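Local atomic coordinates of HTPA Reductase (Selaginella moellendorffii, PDB entry 5U5N), a protein that probably catalyses the NAD(P)H-dependent reduction of 4-hydroxy-tetrahydrodipicolinate to tetrahydrodipicolinate, a step in lysine biosynthesis by the diaminopimelate pathway. Residues I142-F147 with R181-D186; T155-E160 with K221-D226; A216-K221 with F233-C238; V248-F253 with I270-G275. All blocks are in the same frame, centred on the assembly; numbering follows the deposited sequence.

Interaction 1: residues I142-F147 with R181-D186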
loop_
_atom_site.group_PDB
_atom_site.type_symbol
_atom_site.label_atom_id
_atom_site.label_comp_id
_atom_site.label_asym_id
_atom_site.label_seq_id
_atom_site.Cartn_x
_atom_site.Cartn_y
_atom_site.Cartn_z
ATOM N N ILE A 142 7.553 -2.505 -3.988
ATOM C CA ILE A 142 7.265 -2.428 -5.414
ATOM C C ILE A 142 6.954 -0.966 -5.762
ATOM O O ILE A 142 7.564 -0.390 -6.687
ATOM C CB ILE A 142 6.111 -3.341 -5.820
ATOM C CG1 ILE A 142 6.574 -4.796 -5.777
ATOM C CG2 ILE A 142 5.648 -3.010 -7.228
ATOM C CD1 ILE A 142 5.419 -5.767 -5.678
ATOM N N MET A 143 6.034 -0.389 -4.998
ATOM C CA MET A 143 5.661 1.027 -5.141
ATOM C C MET A 143 6.909 1.929 -5.139
ATOM O O MET A 143 7.070 2.779 -5.995
ATOM C CB MET A 143 4.705 1.427 -4.006
ATOM C CG MET A 143 4.012 2.745 -4.241
ATOM S SD MET A 143 4.907 4.148 -3.555
ATOM C CE MET A 143 4.229 4.031 -1.880
ATOM N N ALA A 144 7.796 1.687 -4.176
ATOM C CA ALA A 144 9.018 2.449 -4.005
ATOM C C ALA A 144 9.947 2.388 -5.208
ATOM O O ALA A 144 10.490 3.448 -5.609
ATOM C CB ALA A 144 9.755 1.956 -2.808
ATOM N N LYS A 145 10.085 1.211 -5.821
ATOM C CA LYS A 145 10.914 1.076 -7.015
ATOM C C LYS A 145 10.298 1.697 -8.294
ATOM O O LYS A 145 10.987 2.325 -9.083
ATOM C CB LYS A 145 11.274 -0.375 -7.239
ATOM C CG LYS A 145 12.340 -0.794 -6.257
ATOM C CD LYS A 145 12.722 -2.245 -6.446
ATOM C CE LYS A 145 13.799 -2.600 -5.433
ATOM N NZ LYS A 145 13.830 -4.035 -5.014
ATOM N N GLN A 146 8.998 1.509 -8.476
ATOM C CA GLN A 146 8.228 2.159 -9.515
ATOM C C GLN A 146 8.240 3.691 -9.458
ATOM O O GLN A 146 8.289 4.296 -10.503
ATOM C CB GLN A 146 6.770 1.719 -9.482
ATOM C CG GLN A 146 6.097 1.918 -10.813
ATOM C CD GLN A 146 4.666 1.435 -10.798
ATOM O OE1 GLN A 146 4.253 0.660 -9.926
ATOM N NE2 GLN A 146 3.881 1.922 -11.771
ATOM N N PHE A 147 8.189 4.291 -8.262
ATOM C CA PHE A 147 7.997 5.740 -8.114
ATOM C C PHE A 147 9.124 6.413 -7.306
ATOM O O PHE A 147 8.874 6.987 -6.254
ATOM C CB PHE A 147 6.640 6.056 -7.485
ATOM C CG PHE A 147 5.459 5.394 -8.168
ATOM C CD1 PHE A 147 5.341 5.318 -9.562
ATOM C CD2 PHE A 147 4.410 4.924 -7.406
ATOM C CE1 PHE A 147 4.244 4.735 -10.155
ATOM C CE2 PHE A 147 3.289 4.334 -7.998
ATOM C CZ PHE A 147 3.219 4.228 -9.379
ATOM N N ARG A 181 13.004 5.158 1.879
ATOM C CA ARG A 181 14.185 5.830 1.364
ATOM C C ARG A 181 14.208 5.910 -0.150
ATOM O O ARG A 181 14.660 6.917 -0.696
ATOM C CB ARG A 181 15.490 5.153 1.823
ATOM C CG ARG A 181 15.778 5.381 3.280
ATOM C CD ARG A 181 17.227 5.076 3.664
ATOM N NE ARG A 181 17.262 4.978 5.123
ATOM C CZ ARG A 181 17.300 3.854 5.827
ATOM N NH1 ARG A 181 17.372 2.655 5.220
ATOM N NH2 ARG A 181 17.286 3.944 7.160
ATOM N N LYS A 182 13.764 4.867 -0.833
ATOM C CA LYS A 182 13.686 4.916 -2.278
ATOM C C LYS A 182 12.623 5.913 -2.762
ATOM O O LYS A 182 12.714 6.392 -3.872
ATOM C CB LYS A 182 13.420 3.540 -2.856
ATOM C CG LYS A 182 14.555 2.597 -2.596
ATOM C CD LYS A 182 14.514 1.407 -3.530
ATOM C CE LYS A 182 15.597 0.399 -3.122
ATOM N NZ LYS A 182 16.127 -0.409 -4.261
ATOM N N LEU A 183 11.635 6.192 -1.913
ATOM C CA LEU A 183 10.619 7.202 -2.169
ATOM C C LEU A 183 11.091 8.629 -1.821
ATOM O O LEU A 183 10.321 9.623 -1.977
ATOM C CB LEU A 183 9.336 6.825 -1.422
ATOM C CG LEU A 183 8.602 5.600 -1.981
ATOM C CD1 LEU A 183 7.633 5.027 -0.942
ATOM C CD2 LEU A 183 7.880 5.937 -3.274
ATOM N N GLY A 184 12.356 8.736 -1.384
ATOM C CA GLY A 184 13.033 10.002 -1.207
ATOM C C GLY A 184 13.031 10.498 0.222
ATOM O O GLY A 184 13.386 11.649 0.454
ATOM N N LEU A 185 12.640 9.657 1.186
ATOM C CA LEU A 185 12.718 10.029 2.600
ATOM C C LEU A 185 14.148 9.779 3.115
ATOM O O LEU A 185 14.834 8.866 2.672
ATOM C CB LEU A 185 11.642 9.312 3.398
ATOM C CG LEU A 185 10.247 9.840 2.917
ATOM C CD1 LEU A 185 9.224 8.779 2.596
ATOM C CD2 LEU A 185 9.691 10.884 3.874
ATOM N N ASP A 186 14.590 10.667 3.982
ATOM C CA ASP A 186 15.990 10.730 4.426
ATOM C C ASP A 186 15.803 10.520 5.901
ATOM O O ASP A 186 15.193 11.340 6.575
ATOM C CB ASP A 186 16.640 12.097 4.070
ATOM C CG ASP A 186 16.615 12.378 2.525
ATOM O OD1 ASP A 186 17.038 11.453 1.813
ATOM O OD2 ASP A 186 16.064 13.416 2.010
#
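Leu-183 lodges its forked end against the last turn of helix 131-146, where Met-143, Ala-144 and Phe-147 receive it. The branches divide the work. CD2 lies 3.5 Å from SD of Met-143 and also packs against the backbone O of Phe-147, while CD1 faces the methyl CE of Met-143 at 3.7 Å. The two side chains meet at about a right angle, so the thioether runs across the leucine fork instead of alongside it. Met-143 reaches this position because CG stands anti to the backbone N (chi1 -166°) and the chain then bends at both chi2 and chi3. Ala-144 meets the base of the fork: its CB is 3.9 Å from CG of Leu-183 and touches CB of the preceding Lys-182. The side chain of Phe-147 touches only at CB, its backbone O being the nearer atom; the ring leads away toward Leu-273 of the second subunit. Cutting Leu-183 back to alanine is likely to leave SD of Met-143 without its cross-packed partner. At the solvent-facing edge two extended lysines converge, NZ of Lys-182 coming 3.4 Å from CE of Lys-145. Backbone bonds tie Lys-182 to Gly-149 and Leu-183 to Phe-151 just beyond, but between these two segments cohesion rests on apolar packing, with the lysine ammonium groups, 4.4 Å apart at NZ, likely to repel each other mildly.

Interaction 2: residues T155-E160 with K221-D226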
loop_
_atom_site.group_PDB
_atom_site.type_symbol
_atom_site.label_atom_id
_atom_site.label_comp_id
_atom_site.label_asym_id
_atom_site.label_seq_id
_atom_site.Cartn_x
_atom_site.Cartn_y
_atom_site.Cartn_z
ATOM N N THR A 155 8.826 14.626 5.355
ATOM C CA THR A 155 9.416 14.173 6.596
ATOM C C THR A 155 8.809 12.823 6.978
ATOM O O THR A 155 7.597 12.613 6.802
ATOM C CB THR A 155 9.154 15.188 7.727
ATOM O OG1 THR A 155 9.904 16.355 7.465
ATOM C CG2 THR A 155 9.654 14.662 9.095
ATOM N N LEU A 156 9.645 11.943 7.536
ATOM C CA LEU A 156 9.230 10.637 8.022
ATOM C C LEU A 156 9.449 10.507 9.524
ATOM O O LEU A 156 10.546 10.803 10.038
ATOM C CB LEU A 156 10.022 9.525 7.318
ATOM C CG LEU A 156 9.772 8.074 7.754
ATOM C CD1 LEU A 156 8.312 7.679 7.536
ATOM C CD2 LEU A 156 10.702 7.142 7.007
ATOM N N GLN A 157 8.414 10.029 10.225
ATOM C CA GLN A 157 8.557 9.523 11.586
ATOM C C GLN A 157 8.070 8.092 11.581
ATOM O O GLN A 157 7.073 7.755 10.917
ATOM C CB GLN A 157 7.707 10.281 12.575
ATOM C CG GLN A 157 7.998 11.761 12.691
ATOM C CD GLN A 157 6.755 12.525 13.104
ATOM O OE1 GLN A 157 6.668 13.000 14.226
ATOM N NE2 GLN A 157 5.758 12.577 12.221
ATOM N N VAL A 158 8.751 7.246 12.337
ATOM C CA VAL A 158 8.395 5.853 12.468
ATOM C C VAL A 158 8.387 5.531 13.949
ATOM O O VAL A 158 9.320 5.838 14.664
ATOM C CB VAL A 158 9.371 4.932 11.736
ATOM C CG1 VAL A 158 8.922 3.497 11.873
ATOM C CG2 VAL A 158 9.483 5.316 10.269
ATOM N N THR A 159 7.264 4.980 14.390
ATOM C CA THR A 159 7.071 4.561 15.755
ATOM C C THR A 159 6.680 3.080 15.729
ATOM O O THR A 159 5.984 2.609 14.800
ATOM C CB THR A 159 5.981 5.407 16.441
ATOM O OG1 THR A 159 6.291 6.792 16.337
ATOM C CG2 THR A 159 5.916 5.112 17.923
ATOM N N GLU A 160 7.174 2.344 16.719
ATOM C CA GLU A 160 6.793 0.953 16.864
ATOM C C GLU A 160 6.902 0.447 18.289
ATOM O O GLU A 160 7.740 0.896 19.061
ATOM C CB GLU A 160 7.613 0.034 15.922
ATOM C CG GLU A 160 9.144 -0.026 16.171
ATOM C CD GLU A 160 9.613 -1.352 16.797
ATOM O OE1 GLU A 160 9.364 -1.583 18.013
ATOM O OE2 GLU A 160 10.221 -2.192 16.081
ATOM N N LYS A 221 4.554 7.766 9.699
ATOM C CA LYS A 221 3.929 9.037 9.335
ATOM C C LYS A 221 4.813 9.800 8.370
ATOM O O LYS A 221 6.006 9.948 8.601
ATOM C CB LYS A 221 3.689 9.917 10.536
ATOM C CG LYS A 221 3.185 9.191 11.746
ATOM C CD LYS A 221 2.850 10.210 12.821
ATOM C CE LYS A 221 2.475 9.562 14.152
ATOM N NZ LYS A 221 1.432 10.430 14.817
ATOM N N ILE A 222 4.195 10.306 7.310
ATOM C CA ILE A 222 4.887 10.979 6.227
ATOM C C ILE A 222 4.185 12.326 5.994
ATOM O O ILE A 222 2.985 12.352 5.660
ATOM C CB ILE A 222 4.869 10.137 4.933
ATOM C CG1 ILE A 222 5.142 8.650 5.194
ATOM C CG2 ILE A 222 5.919 10.640 3.968
ATOM C CD1 ILE A 222 5.043 7.778 3.951
ATOM N N ILE A 223 4.927 13.426 6.175
ATOM C CA ILE A 223 4.369 14.768 6.182
ATOM C C ILE A 223 5.093 15.667 5.164
ATOM O O ILE A 223 6.314 15.661 5.089
ATOM C CB ILE A 223 4.481 15.402 7.586
ATOM C CG1 ILE A 223 3.792 14.540 8.636
ATOM C CG2 ILE A 223 3.850 16.806 7.609
ATOM C CD1 ILE A 223 4.334 14.779 10.039
ATOM N N SER A 224 4.322 16.443 4.395
ATOM C CA SER A 224 4.894 17.344 3.376
ATOM C C SER A 224 5.695 18.498 3.997
ATOM O O SER A 224 5.452 18.843 5.152
ATOM C CB SER A 224 3.787 17.944 2.519
ATOM O OG SER A 224 2.901 18.682 3.350
ATOM N N PRO A 225 6.623 19.128 3.225
ATOM C CA PRO A 225 7.387 20.284 3.714
ATOM C C PRO A 225 6.561 21.386 4.332
ATOM O O PRO A 225 6.996 22.010 5.279
ATOM C CB PRO A 225 8.050 20.830 2.447
ATOM C CG PRO A 225 8.279 19.623 1.625
ATOM C CD PRO A 225 7.093 18.729 1.881
ATOM N N ASP A 226 5.381 21.634 3.798
ATOM C CA ASP A 226 4.543 22.711 4.338
ATOM C C ASP A 226 3.593 22.224 5.444
ATOM O O ASP A 226 2.851 23.002 6.017
ATOM C CB ASP A 226 3.800 23.427 3.206
ATOM C CG ASP A 226 2.744 22.539 2.478
ATOM O OD1 ASP A 226 2.566 21.297 2.766
ATOM O OD2 ASP A 226 2.098 23.118 1.569
#
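Gln-157 and Lys-221 face each other as a hydrogen-bonded antiparallel pair, as do Thr-155 and Ile-223, while Leu-156 and Ile-222 form the non-hydrogen-bonded pair between them. The contact joins 155-162 and 215-223, the two central strands of the four-stranded mixed sheet of the C-terminal region, their local axes 4.8 Å apart at 164°. Four backbone bonds hold the register, including Thr-155 N to Ile-223 O at 2.7 Å and a nearly straight Lys-221 N to Gln-157 O at 2.8 Å.

On the face bearing Thr-155, Gln-157, Lys-221 and Ile-223, Gln-157 places CG beside its own backbone N (chi1 -60°), and the extended chain carries the amide across the neighbouring strand. There NE2 lies 3.4 Å from CD1 of Ile-223 and 3.8 Å from CB of Lys-221, contacts with carbon, not polar bonds. The aliphatic part of Lys-221 thus flanks the amide, while its ammonium end leads off toward a weak, long ion pair with Glu-232.

On the other face, Leu-156 departs from the other side chains of the ladder: CG is anti to the backbone N (chi1 177°), which brings CD1 over the neighbouring strand, 3.4 Å from O of Lys-221 and 4.1 Å from CG1 of Ile-222. Leu-180 of helix 171-182 packs on both Leu-156 and Ile-222.

The ladder is fixed by main-chain bonding, supplemented by a CA-H...O contact from Ile-222 CA to Thr-155 O at 3.2 Å. The side chains add apolar packing on the helix-covered face and an amide nitrogen packed against aliphatic carbon on the more exposed one.

Interaction 3: residues A216-K221 with F233-C238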
loop_
_atom_site.group_PDB
_atom_site.type_symbol
_atom_site.label_atom_id
_atom_site.label_comp_id
_atom_site.label_asym_id
_atom_site.label_seq_id
_atom_site.Cartn_x
_atom_site.Cartn_y
_atom_site.Cartn_z
ATOM N N ALA A 216 3.112 -6.496 18.087
ATOM C CA ALA A 216 3.966 -5.778 17.142
ATOM C C ALA A 216 3.168 -4.687 16.406
ATOM O O ALA A 216 2.447 -4.948 15.414
ATOM C CB ALA A 216 4.628 -6.734 16.173
ATOM N N PHE A 217 3.255 -3.474 16.951
ATOM C CA PHE A 217 2.521 -2.313 16.460
ATOM C C PHE A 217 3.532 -1.409 15.802
ATOM O O PHE A 217 4.564 -1.070 16.420
ATOM C CB PHE A 217 1.840 -1.569 17.613
ATOM C CG PHE A 217 0.515 -2.185 18.079
ATOM C CD1 PHE A 217 0.337 -3.585 18.193
ATOM C CD2 PHE A 217 -0.537 -1.361 18.488
ATOM C CE1 PHE A 217 -0.861 -4.118 18.648
ATOM C CE2 PHE A 217 -1.727 -1.894 18.937
ATOM C CZ PHE A 217 -1.892 -3.273 19.017
ATOM N N HIS A 218 3.260 -1.043 14.548
ATOM C CA HIS A 218 4.060 -0.103 13.774
ATOM C C HIS A 218 3.182 1.065 13.236
ATOM O O HIS A 218 2.044 0.848 12.833
ATOM C CB HIS A 218 4.659 -0.809 12.565
ATOM C CG HIS A 218 5.444 -2.040 12.893
ATOM N ND1 HIS A 218 4.845 -3.237 13.193
ATOM C CD2 HIS A 218 6.779 -2.254 12.962
ATOM C CE1 HIS A 218 5.781 -4.138 13.444
ATOM N NE2 HIS A 218 6.964 -3.565 13.311
ATOM N N THR A 219 3.749 2.267 13.251
ATOM C CA THR A 219 3.146 3.491 12.734
ATOM C C THR A 219 4.207 4.237 11.922
ATOM O O THR A 219 5.300 4.529 12.441
ATOM C CB THR A 219 2.690 4.422 13.874
ATOM O OG1 THR A 219 1.696 3.769 14.668
ATOM C CG2 THR A 219 2.077 5.720 13.320
ATOM N N TYR A 220 3.893 4.544 10.666
ATOM C CA TYR A 220 4.736 5.320 9.775
ATOM C C TYR A 220 3.966 6.605 9.412
ATOM O O TYR A 220 2.819 6.525 8.916
ATOM C CB TYR A 220 5.049 4.535 8.502
ATOM C CG TYR A 220 5.499 3.109 8.723
ATOM C CD1 TYR A 220 4.586 2.083 8.929
ATOM C CD2 TYR A 220 6.860 2.780 8.734
ATOM C CE1 TYR A 220 5.011 0.773 9.144
ATOM C CE2 TYR A 220 7.289 1.466 8.955
ATOM C CZ TYR A 220 6.358 0.484 9.153
ATOM O OH TYR A 220 6.774 -0.793 9.365
ATOM N N LYS A 221 4.554 7.766 9.699
ATOM C CA LYS A 221 3.929 9.037 9.335
ATOM C C LYS A 221 4.813 9.800 8.370
ATOM O O LYS A 221 6.006 9.948 8.601
ATOM C CB LYS A 221 3.689 9.917 10.536
ATOM C CG LYS A 221 3.185 9.191 11.746
ATOM C CD LYS A 221 2.850 10.210 12.821
ATOM C CE LYS A 221 2.475 9.562 14.152
ATOM N NZ LYS A 221 1.432 10.430 14.817
ATOM N N PHE A 233 0.420 5.147 7.966
ATOM C CA PHE A 233 0.199 3.733 7.760
ATOM C C PHE A 233 0.506 3.010 9.066
ATOM O O PHE A 233 1.533 3.285 9.695
ATOM C CB PHE A 233 1.075 3.131 6.663
ATOM C CG PHE A 233 1.104 3.903 5.407
ATOM C CD1 PHE A 233 -0.056 4.226 4.729
ATOM C CD2 PHE A 233 2.308 4.307 4.876
ATOM C CE1 PHE A 233 -0.011 4.993 3.580
ATOM C CE2 PHE A 233 2.361 5.078 3.734
ATOM C CZ PHE A 233 1.208 5.417 3.077
ATOM N N LYS A 234 -0.406 2.122 9.464
ATOM C CA LYS A 234 -0.261 1.287 10.634
ATOM C C LYS A 234 -0.494 -0.173 10.306
ATOM O O LYS A 234 -1.416 -0.499 9.537
ATOM C CB LYS A 234 -1.290 1.629 11.691
ATOM C CG LYS A 234 -1.057 2.923 12.392
ATOM C CD LYS A 234 -2.068 3.114 13.504
ATOM C CE LYS A 234 -1.770 4.432 14.183
ATOM N NZ LYS A 234 -2.911 4.821 15.059
ATOM N N HIS A 235 0.295 -1.031 10.945
ATOM C CA HIS A 235 -0.000 -2.441 11.002
ATOM C C HIS A 235 0.312 -2.945 12.412
ATOM O O HIS A 235 1.418 -2.791 12.899
ATOM C CB HIS A 235 0.666 -3.216 9.863
ATOM C CG HIS A 235 2.157 -3.088 9.793
ATOM N ND1 HIS A 235 3.004 -3.955 10.439
ATOM C CD2 HIS A 235 2.947 -2.272 9.054
ATOM C CE1 HIS A 235 4.257 -3.624 10.176
ATOM N NE2 HIS A 235 4.251 -2.602 9.329
ATOM N N ASN A 236 -0.736 -3.431 13.079
ATOM C CA ASN A 236 -0.756 -3.731 14.490
ATOM C C ASN A 236 -1.169 -5.189 14.675
ATOM O O ASN A 236 -2.271 -5.563 14.270
ATOM C CB ASN A 236 -1.763 -2.826 15.192
ATOM C CG ASN A 236 -1.320 -1.384 15.258
ATOM O OD1 ASN A 236 -0.169 -1.030 14.940
ATOM N ND2 ASN A 236 -2.225 -0.543 15.716
ATOM N N VAL A 237 -0.286 -6.000 15.281
ATOM C CA VAL A 237 -0.544 -7.396 15.551
ATOM C C VAL A 237 -0.563 -7.660 17.052
ATOM O O VAL A 237 0.361 -7.227 17.752
ATOM C CB VAL A 237 0.541 -8.284 14.924
ATOM C CG1 VAL A 237 0.409 -9.751 15.384
ATOM C CG2 VAL A 237 0.433 -8.197 13.410
ATOM N N CYS A 238 -1.606 -8.358 17.519
ATOM C CA CYS A 238 -1.765 -8.734 18.893
ATOM C C CYS A 238 -1.614 -10.267 18.950
ATOM O O CYS A 238 -2.359 -10.973 18.266
ATOM C CB CYS A 238 -3.149 -8.342 19.428
ATOM S SG CYS A 238 -3.422 -6.580 19.782
HETATM O O HOH W 1 3.064 -5.344 12.799
#
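His-218 and His-235 meet across a hydrogen-bonded pair of the antiparallel hairpin, and their rings are the centre of an aromatic cluster. The planes lie 25° apart with centroids at 4.3 Å, slid so far that overlap is slight; CE1 of His-235 sits over the rim of the His-218 ring. His-235 keeps CG between its backbone N and carbonyl carbon (chi1 58°), which swings the imidazole toward the other strand.

Polar bonds fix these rings. Tyr-220 OH and His-235 NE2 share a hydrogen bond of 3.1 Å, either being a possible donor. A water bridges the strands, donating to Ala-216 O at 2.7 Å, bonding His-235 ND1 and weakly accepting from His-218 ND1; the opposite nitrogen of His-218, NE2, bonds Ser-170. Six backbone bonds zip the strands, among them Tyr-220 N to Phe-233 O at 2.8 Å.

Apolar contacts occupy the reverse face. Asn-236 CB stands 3.5 Å above the centroid of the Phe-217 ring, almost on its normal, and Cys-238 SG reaches the ring edge, 3.7 Å from CZ. Thr-219 and Lys-234 run side by side.

Within the C-terminal domain's sheet, strand 155-162 flanks 215-223 on its far edge, while helix 171-182 covers the histidine face. Residues 233-236 also pair antiparallel with a strand of the second subunit, so the sheet runs on through the dimer interface.

Interaction 4: residues V248-F253 with I270-G275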
loop_
_atom_site.group_PDB
_atom_site.type_symbol
_atom_site.label_atom_id
_atom_site.label_comp_id
_atom_site.label_asym_id
_atom_site.label_seq_id
_atom_site.Cartn_x
_atom_site.Cartn_y
_atom_site.Cartn_z
ATOM N N VAL A 248 -1.504 -21.867 8.191
ATOM C CA VAL A 248 -2.559 -22.649 7.537
ATOM C C VAL A 248 -2.580 -22.408 6.010
ATOM O O VAL A 248 -2.619 -23.320 5.203
ATOM C CB VAL A 248 -3.948 -22.342 8.138
ATOM C CG1 VAL A 248 -5.071 -22.967 7.309
ATOM C CG2 VAL A 248 -4.038 -22.850 9.570
ATOM N N ASP A 249 -2.520 -21.140 5.620
ATOM C CA ASP A 249 -2.481 -20.766 4.197
ATOM C C ASP A 249 -1.254 -21.318 3.491
ATOM O O ASP A 249 -1.345 -21.776 2.357
ATOM C CB ASP A 249 -2.506 -19.262 4.040
ATOM C CG ASP A 249 -3.746 -18.630 4.679
ATOM O OD1 ASP A 249 -4.834 -19.289 4.740
ATOM O OD2 ASP A 249 -3.615 -17.443 5.110
ATOM N N ALA A 250 -0.112 -21.276 4.168
ATOM C CA ALA A 250 1.107 -21.812 3.591
ATOM C C ALA A 250 0.914 -23.315 3.325
ATOM O O ALA A 250 1.296 -23.813 2.278
ATOM C CB ALA A 250 2.316 -21.543 4.513
ATOM N N VAL A 251 0.287 -24.020 4.255
ATOM C CA VAL A 251 0.109 -25.486 4.131
ATOM C C VAL A 251 -0.845 -25.778 2.969
ATOM O O VAL A 251 -0.630 -26.714 2.212
ATOM C CB VAL A 251 -0.424 -26.098 5.435
ATOM C CG1 VAL A 251 -1.102 -27.456 5.210
ATOM C CG2 VAL A 251 0.697 -26.241 6.444
ATOM N N LEU A 252 -1.886 -24.967 2.849
ATOM C CA LEU A 252 -2.839 -25.102 1.746
ATOM C C LEU A 252 -2.174 -24.867 0.397
ATOM O O LEU A 252 -2.391 -25.606 -0.532
ATOM C CB LEU A 252 -3.994 -24.132 1.914
ATOM C CG LEU A 252 -4.984 -24.403 3.036
ATOM C CD1 LEU A 252 -6.019 -23.308 3.077
ATOM C CD2 LEU A 252 -5.646 -25.768 2.882
ATOM N N PHE A 253 -1.345 -23.829 0.312
ATOM C CA PHE A 253 -0.572 -23.566 -0.892
ATOM C C PHE A 253 0.384 -24.706 -1.225
ATOM O O PHE A 253 0.373 -25.201 -2.343
ATOM C CB PHE A 253 0.154 -22.228 -0.758
ATOM C CG PHE A 253 1.039 -21.870 -1.926
ATOM C CD1 PHE A 253 0.533 -21.232 -3.053
ATOM C CD2 PHE A 253 2.390 -22.188 -1.894
ATOM C CE1 PHE A 253 1.359 -20.898 -4.107
ATOM C CE2 PHE A 253 3.223 -21.838 -2.953
ATOM C CZ PHE A 253 2.715 -21.190 -4.051
ATOM N N ILE A 270 5.860 -14.872 -0.028
ATOM C CA ILE A 270 5.446 -14.066 -1.213
ATOM C C ILE A 270 4.757 -14.989 -2.225
ATOM O O ILE A 270 3.706 -14.658 -2.768
ATOM C CB ILE A 270 6.650 -13.412 -1.952
ATOM C CG1 ILE A 270 7.437 -12.474 -1.038
ATOM C CG2 ILE A 270 6.217 -12.700 -3.245
ATOM C CD1 ILE A 270 6.696 -11.288 -0.516
ATOM N N ASP A 271 5.370 -16.151 -2.475
ATOM C CA ASP A 271 4.784 -17.150 -3.391
ATOM C C ASP A 271 3.386 -17.566 -2.948
ATOM O O ASP A 271 2.545 -17.725 -3.774
ATOM C CB ASP A 271 5.680 -18.402 -3.489
ATOM C CG ASP A 271 7.071 -18.093 -4.040
ATOM O OD1 ASP A 271 7.182 -17.273 -4.976
ATOM O OD2 ASP A 271 8.046 -18.662 -3.534
ATOM N N VAL A 272 3.183 -17.752 -1.641
ATOM C CA VAL A 272 1.882 -18.109 -1.059
ATOM C C VAL A 272 0.874 -16.976 -1.341
ATOM O O VAL A 272 -0.230 -17.238 -1.758
ATOM C CB VAL A 272 1.955 -18.390 0.469
ATOM C CG1 VAL A 272 0.584 -18.672 1.083
ATOM C CG2 VAL A 272 2.901 -19.540 0.789
ATOM N N LEU A 273 1.271 -15.732 -1.113
ATOM C CA LEU A 273 0.378 -14.577 -1.376
ATOM C C LEU A 273 -0.050 -14.530 -2.855
ATOM O O LEU A 273 -1.211 -14.346 -3.166
ATOM C CB LEU A 273 1.056 -13.278 -0.946
ATOM C CG LEU A 273 1.121 -13.075 0.567
ATOM C CD1 LEU A 273 2.162 -12.039 0.961
ATOM C CD2 LEU A 273 -0.232 -12.693 1.156
ATOM N N GLU A 274 0.912 -14.743 -3.742
ATOM C CA GLU A 274 0.674 -14.780 -5.187
ATOM C C GLU A 274 -0.299 -15.880 -5.608
ATOM O O GLU A 274 -1.031 -15.710 -6.556
ATOM C CB GLU A 274 1.987 -14.921 -5.966
ATOM C CG GLU A 274 2.842 -13.665 -6.031
ATOM C CD GLU A 274 4.290 -13.945 -6.418
ATOM O OE1 GLU A 274 4.772 -15.083 -6.164
ATOM O OE2 GLU A 274 4.978 -13.039 -6.927
ATOM N N GLY A 275 -0.309 -17.015 -4.892
ATOM C CA GLY A 275 -1.289 -18.079 -5.148
ATOM C C GLY A 275 -2.760 -17.823 -4.779
ATOM O O GLY A 275 -3.612 -18.655 -5.062
#
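Phe-253 and Val-272 mark the closest backbone approach of two helical segments, their CA atoms 6.0 Å apart. The axes of 248-253 and 270-274 come no nearer than 9.6 Å and cross steeply, at 73°, so contact is confined to a small patch.

Phe-253 and Val-272 share most of it. With CG anti to the backbone N (chi1 178°), the Phe-253 ring extends over the opposing helix and lays one face on the main chain of Val-272, whose CA stands 3.9 Å from the ring centroid and 11° off the normal. This CH-pi contact is central on the ring. Farther out, CE1 is 3.4 Å from the carbonyl O of Asp-271, and it also approaches CA of Gly-275. A side-chain carbon on that glycine would collide with the ring.

Val-272 wedges its two methyls between successive turns of the other helix. CG2 touches both CD2 of Phe-253, at 3.8 Å, and CA of Ala-250, at 4.0 Å, while CG1 rests by the backbone O of Asp-249. With a serine in place of Phe-253, CA of Val-272 would probably lose its aromatic cover.

Behind the patch, Ile-124 of strand 123-125 packs on Ala-250 and Val-272, and Ala-250 also meets Met-129, an NAD(+)-binding residue. The carboxylates are engaged by other residues: Asp-249 is salt-bridged to Arg-279 and Lys-131, and Asp-271 bonds Asn-268 N. With no hydrogen bond between the segments, the crossing depends on ring-over-backbone packing and valine methyls, while the flanking carboxylates spend their polarity on other partners.

Interactions 2 and 3 are neighbouring strand pairs of one mixed sheet: they share strand 215-223 and Lys-221, their centres lie 14 Å apart, and Thr-159 O probably bonds Thr-219 N between them. Interaction 1 joins helices 131-146 and 171-182, and touches interaction 2 where Leu-185 packs on Leu-156 and Ile-222. Along the chain, interactions 1 and 2 alternate segments, as do 2 and 3. Interaction 4 comes last, 33 Å from interaction 2 between centres, pairing helices 241-259 and 269-274 near the nucleotide-binding parallel sheet. Interactions 1, 3 and 4 each touch the second subunit; Phe-147 meets its Leu-273, so the interface brings interaction 1 of one subunit against interaction 4 of the other.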